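Local coordinates for protein DNA polymerase III, beta subunit (Thermotoga maritima, PDB 1VPK) that probably tethers DNA polymerases and other proteins to DNA as a ring-shaped, head-to-tail dimeric sliding clamp, giving them processivity, at residues K31-K36 with I56-L61; V141-L146 with D218-P223; E148-V153 with L178-S183. One frame throughout, in Å; residues are numbered along the deposited sequence.

Contact 3 is fully buried and joins a helix to a strand, whereas contacts 1 and 2 are partly buried and each involve an irregular loop, 31-36 and 218-223. Contacts 2 and 3 share helix 143-153 of the central domain: contact 2 fixes its first turn and contact 3 packs its later turns on strand 177-183, nested inside the chain loop that contact 2 closes. The two meet where L146 CD1 packs on L178 CD2, 3.8 Å away. Contact 1 belongs to the N-terminal domain and does not touch the others, although contacts 1 and 2 both reach the same antiparallel sheet. Hydrogen bonds and a water dominate contact 2; contacts 1 and 3 rely on apolar packing.

Contact 1 (K31-K36 with I56-L61); sequences KALAKK and ICATDL
L33 turns its CG anti to the carbonyl carbon (chi1 -64°), which leaves the branch beside the backbone N and brings CD2 to 3.8 Å from A58 CB, although the CA-CB bond itself points away from the strand. A32 CB also meets the A58 methyl, CB to CB at 4.1 Å, and so the small A58 side chain touches two residues of the loop. A34 CB lies 3.9 Å from D60 CB. In the N-terminal domain of this sliding clamp, these contacts lay the loop that follows helix 19-29 over the end of strand 53-59, at its turn toward strand 63-68. That turn is fixed locally: T59 OG1 accepts from L61 N at 2.9 Å, an ST turn, and is also hydrogen-bonded to T63 O. With CG between its backbone N and carbonyl carbon (chi1 63°), D60 turns OD1 back to accept from the backbone N of E62 and T63. No hydrogen bond spans the two segments; A32 O approaches D60 N to 3.1 Å at a poor angle. A polar link is supplied from outside by K208 of helix 207-218, which forms a salt bridge with D60 OD2 and donates to L33 O.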
loop_
_atom_site.group_PDB
_atom_site.type_symbol
_atom_site.label_atom_id
_atom_site.label_comp_id
_atom_site.label_asym_id
_atom_site.label_seq_id
_atom_site.Cartn_x
_atom_site.Cartn_y
_atom_site.Cartn_z
ATOM N N LYS A 31 17.847 1.825 -11.144
ATOM C CA LYS A 31 16.773 1.742 -12.117
ATOM C C LYS A 31 17.278 1.542 -13.568
ATOM O O LYS A 31 16.495 1.517 -14.523
ATOM C CB LYS A 31 15.804 2.919 -11.976
ATOM C CG LYS A 31 15.007 2.880 -10.662
ATOM C CD LYS A 31 13.694 3.592 -10.814
ATOM C CE LYS A 31 12.685 3.397 -9.646
ATOM N NZ LYS A 31 11.336 3.987 -10.142
ATOM N N ALA A 32 18.574 1.371 -13.723
ATOM C CA ALA A 32 19.185 0.996 -14.993
ATOM C C ALA A 32 19.407 -0.543 -15.051
ATOM O O ALA A 32 19.823 -1.071 -16.071
ATOM C CB ALA A 32 20.461 1.711 -15.183
ATOM N N LEU A 33 19.117 -1.265 -13.982
ATOM C CA LEU A 33 19.288 -2.743 -14.004
ATOM C C LEU A 33 18.295 -3.397 -14.971
ATOM O O LEU A 33 17.164 -2.906 -15.111
ATOM C CB LEU A 33 19.066 -3.321 -12.609
ATOM C CG LEU A 33 20.038 -2.935 -11.476
ATOM C CD1 LEU A 33 19.483 -3.323 -10.132
ATOM C CD2 LEU A 33 21.318 -3.652 -11.676
ATOM N N ALA A 34 18.707 -4.513 -15.610
ATOM C CA ALA A 34 17.789 -5.362 -16.379
ATOM C C ALA A 34 16.960 -6.255 -15.457
ATOM O O ALA A 34 17.301 -6.454 -14.310
ATOM C CB ALA A 34 18.569 -6.229 -17.345
ATOM N N LYS A 35 15.883 -6.831 -15.964
ATOM C CA LYS A 35 15.138 -7.871 -15.208
ATOM C C LYS A 35 15.899 -9.232 -15.152
ATOM O O LYS A 35 16.606 -9.595 -16.099
ATOM C CB LYS A 35 13.738 -8.100 -15.825
ATOM C CG LYS A 35 13.020 -6.847 -16.328
ATOM N N LYS A 36 15.773 -9.951 -14.032
ATOM C CA LYS A 36 16.109 -11.408 -13.934
ATOM C C LYS A 36 16.387 -12.212 -15.211
ATOM O O LYS A 36 17.229 -13.126 -15.195
ATOM C CB LYS A 36 14.980 -12.179 -13.204
ATOM C CG LYS A 36 13.655 -12.371 -13.995
ATOM C CD LYS A 36 12.849 -11.065 -14.099
ATOM C CE LYS A 36 11.863 -11.081 -15.258
ATOM N NZ LYS A 36 12.536 -10.836 -16.562
ATOM N N ILE A 56 30.454 1.940 -9.308
ATOM C CA ILE A 56 29.296 1.043 -9.361
ATOM C C ILE A 56 28.529 1.350 -10.669
ATOM O O ILE A 56 28.209 2.533 -10.939
ATOM C CB ILE A 56 28.391 1.285 -8.182
ATOM C CG1 ILE A 56 29.109 0.823 -6.887
ATOM C CG2 ILE A 56 27.052 0.584 -8.360
ATOM C CD1 ILE A 56 28.419 1.298 -5.585
ATOM N N CYS A 57 28.277 0.304 -11.470
ATOM C CA CYS A 57 27.549 0.450 -12.751
ATOM C C CYS A 57 26.312 -0.450 -12.850
ATOM O O CYS A 57 26.220 -1.509 -12.197
ATOM C CB CYS A 57 28.455 0.150 -13.923
ATOM S SG CYS A 57 29.989 1.117 -13.958
ATOM N N ALA A 58 25.380 -0.036 -13.688
ATOM C CA ALA A 58 24.232 -0.892 -14.033
ATOM C C ALA A 58 23.849 -0.559 -15.466
ATOM O O ALA A 58 23.982 0.603 -15.906
ATOM C CB ALA A 58 23.112 -0.592 -13.147
ATOM N N THR A 59 23.407 -1.567 -16.204
ATOM C CA THR A 59 22.860 -1.342 -17.521
ATOM C C THR A 59 21.879 -2.444 -17.875
ATOM O O THR A 59 22.013 -3.586 -17.423
ATOM C CB THR A 59 23.971 -1.282 -18.578
ATOM O OG1 THR A 59 23.416 -0.847 -19.829
ATOM C CG2 THR A 59 24.642 -2.672 -18.814
ATOM N N ASP A 60 20.955 -2.097 -18.743
ATOM C CA ASP A 60 20.155 -3.053 -19.493
ATOM C C ASP A 60 20.421 -2.987 -20.981
ATOM O O ASP A 60 19.631 -3.453 -21.759
ATOM C CB ASP A 60 18.680 -2.786 -19.241
ATOM C CG ASP A 60 18.224 -1.429 -19.732
ATOM O OD1 ASP A 60 18.958 -0.744 -20.477
ATOM O OD2 ASP A 60 17.097 -1.038 -19.363
ATOM N N LEU A 61 21.539 -2.419 -21.383
ATOM C CA LEU A 61 21.914 -2.253 -22.791
ATOM C C LEU A 61 21.212 -1.107 -23.535
ATOM O O LEU A 61 21.618 -0.739 -24.653
ATOM C CB LEU A 61 21.778 -3.565 -23.599
ATOM C CG LEU A 61 22.490 -4.836 -23.062
ATOM C CD1 LEU A 61 22.435 -5.887 -24.097
ATOM C CD2 LEU A 61 23.926 -4.546 -22.704
#

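Contact 2 (V141-L146 with D218-P223); sequences VDTSLL and DNTTEP
The N-terminal turn of helix 143-153, in the central domain of the clamp, is held against the loop that leads from helix 207-218 into strand 224-229. T143, the first helical residue, carries the contact with two hydrogen bonds to consecutive carbonyls. Its backbone N donates to P223 O at 2.9 Å in a nearly straight bond (175° at the hydrogen), approaching from above the carbonyl plane. Its hydroxyl OG1 donates to E222 O at 2.6 Å, tilted 28° from that carbonyl's plane. With OG1 anti to the carbonyl carbon (chi1 -51°), the hydroxyl sits beside the backbone N and both donors face the loop. The other branch, CG2, meets the methyl of T220, CG2 to CG2 at 3.6 Å, the two side chains crossing at a slant. T220 in turn shapes the loop, because its OG1 accepts from E222 N in an ST turn. A valine in place of T143 would probably leave E222 O without its hydroxyl donor and the loop less firmly tied to the helix start. D142 is the N-cap: its OD1 accepts from L145 N at 3.0 Å, on the anti side of the carboxylate. A water extends this cap to the loop, donating to D142 OD1 and to P223 O, the latter at 2.7 Å, while accepting from S144 OG. P223 O thus receives both T143 N and the water, and D142 CA adds a CH...O contact to the same oxygen. Backbone N-H groups of the first helical turn lack acceptors within the helix itself; here a side chain caps one and the neighbouring loop accepts another, so helix start and loop each supply partners for the other's polar backbone groups.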
loop_
_atom_site.group_PDB
_atom_site.type_symbol
_atom_site.label_atom_id
_atom_site.label_comp_id
_atom_site.label_asym_id
_atom_site.label_seq_id
_atom_site.Cartn_x
_atom_site.Cartn_y
_atom_site.Cartn_z
ATOM N N VAL A 141 20.673 22.267 -17.130
ATOM C CA VAL A 141 19.366 22.670 -16.588
ATOM C C VAL A 141 19.304 22.534 -15.064
ATOM O O VAL A 141 19.947 21.660 -14.470
ATOM C CB VAL A 141 18.171 21.934 -17.329
ATOM C CG1 VAL A 141 18.301 20.493 -17.248
ATOM C CG2 VAL A 141 16.800 22.403 -16.798
ATOM N N ASP A 142 18.550 23.436 -14.437
ATOM C CA ASP A 142 18.316 23.399 -12.988
ATOM C C ASP A 142 17.697 22.010 -12.660
ATOM O O ASP A 142 16.798 21.532 -13.317
ATOM C CB ASP A 142 17.457 24.632 -12.576
ATOM C CG ASP A 142 17.028 24.622 -11.100
ATOM O OD1 ASP A 142 16.278 23.696 -10.691
ATOM O OD2 ASP A 142 17.433 25.560 -10.354
ATOM N N THR A 143 18.280 21.326 -11.682
ATOM C CA THR A 143 17.916 19.969 -11.360
ATOM C C THR A 143 16.454 19.849 -10.955
ATOM O O THR A 143 15.737 19.014 -11.490
ATOM C CB THR A 143 18.824 19.482 -10.235
ATOM O OG1 THR A 143 20.178 19.756 -10.614
ATOM C CG2 THR A 143 18.670 18.037 -10.004
ATOM N N SER A 144 16.033 20.717 -10.033
ATOM C CA SER A 144 14.664 20.767 -9.514
ATOM C C SER A 144 13.646 21.082 -10.618
ATOM O O SER A 144 12.563 20.525 -10.643
ATOM C CB SER A 144 14.550 21.852 -8.430
ATOM O OG SER A 144 15.704 21.853 -7.586
ATOM N N LEU A 145 13.994 21.992 -11.517
ATOM C CA LEU A 145 13.117 22.320 -12.640
ATOM C C LEU A 145 12.877 21.122 -13.540
ATOM O O LEU A 145 11.761 20.830 -13.938
ATOM C CB LEU A 145 13.760 23.419 -13.482
ATOM C CG LEU A 145 12.884 24.030 -14.580
ATOM C CD1 LEU A 145 11.710 24.736 -13.931
ATOM C CD2 LEU A 145 13.700 25.038 -15.365
ATOM N N LEU A 146 13.950 20.446 -13.911
ATOM C CA LEU A 146 13.817 19.288 -14.795
ATOM C C LEU A 146 13.045 18.155 -14.105
ATOM O O LEU A 146 12.224 17.517 -14.725
ATOM C CB LEU A 146 15.173 18.809 -15.260
ATOM C CG LEU A 146 15.138 17.632 -16.248
ATOM C CD1 LEU A 146 14.420 18.000 -17.532
ATOM C CD2 LEU A 146 16.581 17.150 -16.516
ATOM N N ASP A 218 15.939 12.741 -8.428
ATOM C CA ASP A 218 15.445 12.622 -7.066
ATOM C C ASP A 218 16.564 12.323 -6.103
ATOM O O ASP A 218 16.365 12.525 -4.918
ATOM C CB ASP A 218 14.313 11.577 -6.920
ATOM C CG ASP A 218 13.009 11.977 -7.688
ATOM O OD1 ASP A 218 12.769 13.191 -7.947
ATOM O OD2 ASP A 218 12.219 11.060 -8.045
ATOM N N ASN A 219 17.739 11.901 -6.580
ATOM C CA ASN A 219 18.842 11.545 -5.692
ATOM C C ASN A 219 20.125 12.316 -5.871
ATOM O O ASN A 219 21.167 11.890 -5.406
ATOM C CB ASN A 219 19.121 10.032 -5.790
ATOM C CG ASN A 219 18.016 9.232 -5.229
ATOM O OD1 ASN A 219 17.948 9.028 -4.044
ATOM N ND2 ASN A 219 17.119 8.816 -6.059
ATOM N N THR A 220 20.072 13.461 -6.522
ATOM C CA THR A 220 21.224 14.357 -6.522
ATOM C C THR A 220 20.920 15.644 -5.727
ATOM O O THR A 220 19.811 16.168 -5.748
ATOM C CB THR A 220 21.754 14.674 -7.955
ATOM O OG1 THR A 220 22.893 15.540 -7.859
ATOM C CG2 THR A 220 20.741 15.355 -8.773
ATOM N N THR A 221 21.920 16.136 -5.024
ATOM C CA THR A 221 21.779 17.400 -4.322
ATOM C C THR A 221 22.393 18.519 -5.153
ATOM O O THR A 221 22.428 19.660 -4.707
ATOM C CB THR A 221 22.431 17.347 -2.920
ATOM O OG1 THR A 221 23.861 17.329 -3.043
ATOM C CG2 THR A 221 21.966 16.083 -2.154
ATOM N N GLU A 222 22.868 18.218 -6.358
ATOM C CA GLU A 222 23.538 19.255 -7.098
ATOM C C GLU A 222 22.561 20.168 -7.864
ATOM O O GLU A 222 21.535 19.712 -8.353
ATOM C CB GLU A 222 24.671 18.692 -7.946
ATOM C CG GLU A 222 24.349 18.271 -9.350
ATOM C CD GLU A 222 25.628 17.945 -10.119
ATOM O OE1 GLU A 222 26.543 17.366 -9.461
ATOM O OE2 GLU A 222 25.719 18.272 -11.344
ATOM N N PRO A 223 22.856 21.488 -7.888
ATOM C CA PRO A 223 21.906 22.540 -8.357
ATOM C C PRO A 223 21.486 22.460 -9.832
ATOM O O PRO A 223 20.351 22.792 -10.187
ATOM C CB PRO A 223 22.673 23.853 -8.087
ATOM C CG PRO A 223 23.663 23.508 -7.090
ATOM C CD PRO A 223 24.098 22.103 -7.394
HETATM O O HOH W 1 18.165 22.615 -8.548
#

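Contact 3 (E148-V153 with L178-S183); sequences EMVEKV and LRLVAS
M149, V150 and V153 form the face of helix 143-153 that lies on strand 177-183, nearly along it: the axes of 148-153 and 178-183 run 22° apart and approach to 8.4 Å. L180 is the central bump: its CD1 fits between M149 and V150, 3.9 Å from M149 CB and 3.8 Å from V150 CG2. Nearer the backbone of L180, V153 crosses it at about a right angle, CG2 facing L180 CB while CG1 rests 3.8 Å from L180 O. M149 bends at chi3 (68°), curling its thioether end over L178, so that SD lies 4.1 Å from L178 CD2 and CE reaches L178 O. Toward the other end of the strand segment the small A182 lets the helix backbone come close, its CB 3.4 Å from V153 O. This is the helix-on-sheet layering of the clamp's central domain, with helix 207-218 alongside at V150. Neighbouring strands widen the floor, with W171 beside L178 and L180, and A189 and A191 touching V153. No hydrogen bond joins the two segments, so the fit depends on shape and on the exclusion of water from apolar groups, while the strand's backbone polar groups are paired with strands 168-174 and 187-194.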
loop_
_atom_site.group_PDB
_atom_site.type_symbol
_atom_site.label_atom_id
_atom_site.label_comp_id
_atom_site.label_asym_id
_atom_site.label_seq_id
_atom_site.Cartn_x
_atom_site.Cartn_y
_atom_site.Cartn_z
ATOM N N GLU A 148 10.662 18.433 -11.842
ATOM C CA GLU A 148 9.272 18.888 -11.930
ATOM C C GLU A 148 8.648 18.687 -13.310
ATOM O O GLU A 148 7.527 18.177 -13.431
ATOM C CB GLU A 148 9.195 20.359 -11.484
ATOM C CG GLU A 148 7.896 21.079 -11.790
ATOM C CD GLU A 148 7.864 22.520 -11.189
ATOM O OE1 GLU A 148 8.964 23.073 -10.893
ATOM O OE2 GLU A 148 6.743 23.073 -11.005
ATOM N N MET A 149 9.370 19.070 -14.350
ATOM C CA MET A 149 8.892 18.863 -15.686
ATOM C C MET A 149 8.669 17.374 -15.950
ATOM O O MET A 149 7.648 17.003 -16.515
ATOM C CB MET A 149 9.881 19.416 -16.701
ATOM C CG MET A 149 10.113 20.951 -16.623
ATOM S SD MET A 149 11.204 21.502 -17.936
ATOM C CE MET A 149 10.144 21.218 -19.334
ATOM N N VAL A 150 9.588 16.505 -15.507
ATOM C CA VAL A 150 9.457 15.077 -15.812
ATOM C C VAL A 150 8.219 14.514 -15.105
ATOM O O VAL A 150 7.408 13.805 -15.713
ATOM C CB VAL A 150 10.735 14.289 -15.450
ATOM C CG1 VAL A 150 10.513 12.792 -15.570
ATOM C CG2 VAL A 150 11.903 14.689 -16.370
ATOM N N GLU A 151 8.074 14.858 -13.842
ATOM C CA GLU A 151 6.985 14.382 -13.011
ATOM C C GLU A 151 5.600 14.864 -13.542
ATOM O O GLU A 151 4.580 14.187 -13.370
ATOM C CB GLU A 151 7.223 14.875 -11.574
ATOM C CG GLU A 151 6.055 14.668 -10.571
ATOM N N LYS A 152 5.577 16.030 -14.188
ATOM C CA LYS A 152 4.328 16.571 -14.710
ATOM C C LYS A 152 3.885 15.886 -15.993
ATOM O O LYS A 152 2.734 16.012 -16.363
ATOM C CB LYS A 152 4.412 18.112 -14.830
ATOM C CG LYS A 152 4.087 18.764 -13.512
ATOM C CD LYS A 152 4.215 20.250 -13.507
ATOM C CE LYS A 152 3.975 20.781 -12.063
ATOM N NZ LYS A 152 3.572 22.242 -11.992
ATOM N N VAL A 153 4.755 15.102 -16.636
ATOM C CA VAL A 153 4.374 14.429 -17.873
ATOM C C VAL A 153 4.442 12.906 -17.885
ATOM O O VAL A 153 3.699 12.299 -18.633
ATOM C CB VAL A 153 5.200 14.922 -19.118
ATOM C CG1 VAL A 153 5.155 16.500 -19.230
ATOM C CG2 VAL A 153 6.608 14.408 -19.084
ATOM N N LEU A 178 12.875 24.178 -23.423
ATOM C CA LEU A 178 12.718 22.736 -23.398
ATOM C C LEU A 178 11.268 22.411 -23.176
ATOM O O LEU A 178 10.616 22.987 -22.303
ATOM C CB LEU A 178 13.513 22.116 -22.239
ATOM C CG LEU A 178 13.343 20.626 -21.948
ATOM C CD1 LEU A 178 13.950 19.823 -23.060
ATOM C CD2 LEU A 178 14.012 20.245 -20.631
ATOM N N ARG A 179 10.791 21.466 -23.970
ATOM C CA ARG A 179 9.461 20.916 -23.848
ATOM C C ARG A 179 9.588 19.423 -23.768
ATOM O O ARG A 179 10.326 18.819 -24.522
ATOM C CB ARG A 179 8.622 21.280 -25.072
ATOM C CG ARG A 179 7.226 20.662 -25.119
ATOM C CD ARG A 179 6.464 21.012 -26.430
ATOM N NE ARG A 179 6.108 22.418 -26.562
ATOM C CZ ARG A 179 5.297 22.889 -27.529
ATOM N NH1 ARG A 179 4.750 22.067 -28.409
ATOM N NH2 ARG A 179 5.010 24.155 -27.590
ATOM N N LEU A 180 8.818 18.847 -22.853
ATOM C CA LEU A 180 8.662 17.446 -22.720
ATOM C C LEU A 180 7.232 17.058 -23.014
ATOM O O LEU A 180 6.312 17.751 -22.596
ATOM C CB LEU A 180 8.981 17.036 -21.287
ATOM C CG LEU A 180 10.385 17.272 -20.757
ATOM C CD1 LEU A 180 10.488 16.649 -19.333
ATOM C CD2 LEU A 180 11.431 16.675 -21.719
ATOM N N VAL A 181 7.055 15.938 -23.710
ATOM C CA VAL A 181 5.730 15.462 -24.093
ATOM C C VAL A 181 5.632 13.969 -23.880
ATOM O O VAL A 181 6.548 13.241 -24.186
ATOM C CB VAL A 181 5.407 15.748 -25.582
ATOM C CG1 VAL A 181 3.886 15.572 -25.862
ATOM C CG2 VAL A 181 5.787 17.150 -25.943
ATOM N N ALA A 182 4.499 13.522 -23.372
ATOM C CA ALA A 182 4.244 12.100 -23.244
ATOM C C ALA A 182 2.796 11.846 -23.538
ATOM O O ALA A 182 1.932 12.688 -23.217
ATOM C CB ALA A 182 4.603 11.595 -21.810
ATOM N N SER A 183 2.518 10.687 -24.132
ATOM C CA SER A 183 1.161 10.311 -24.496
ATOM C C SER A 183 1.038 8.803 -24.592
ATOM O O SER A 183 2.037 8.118 -24.818
ATOM C CB SER A 183 0.801 10.895 -25.864
ATOM O OG SER A 183 -0.483 10.448 -26.260
#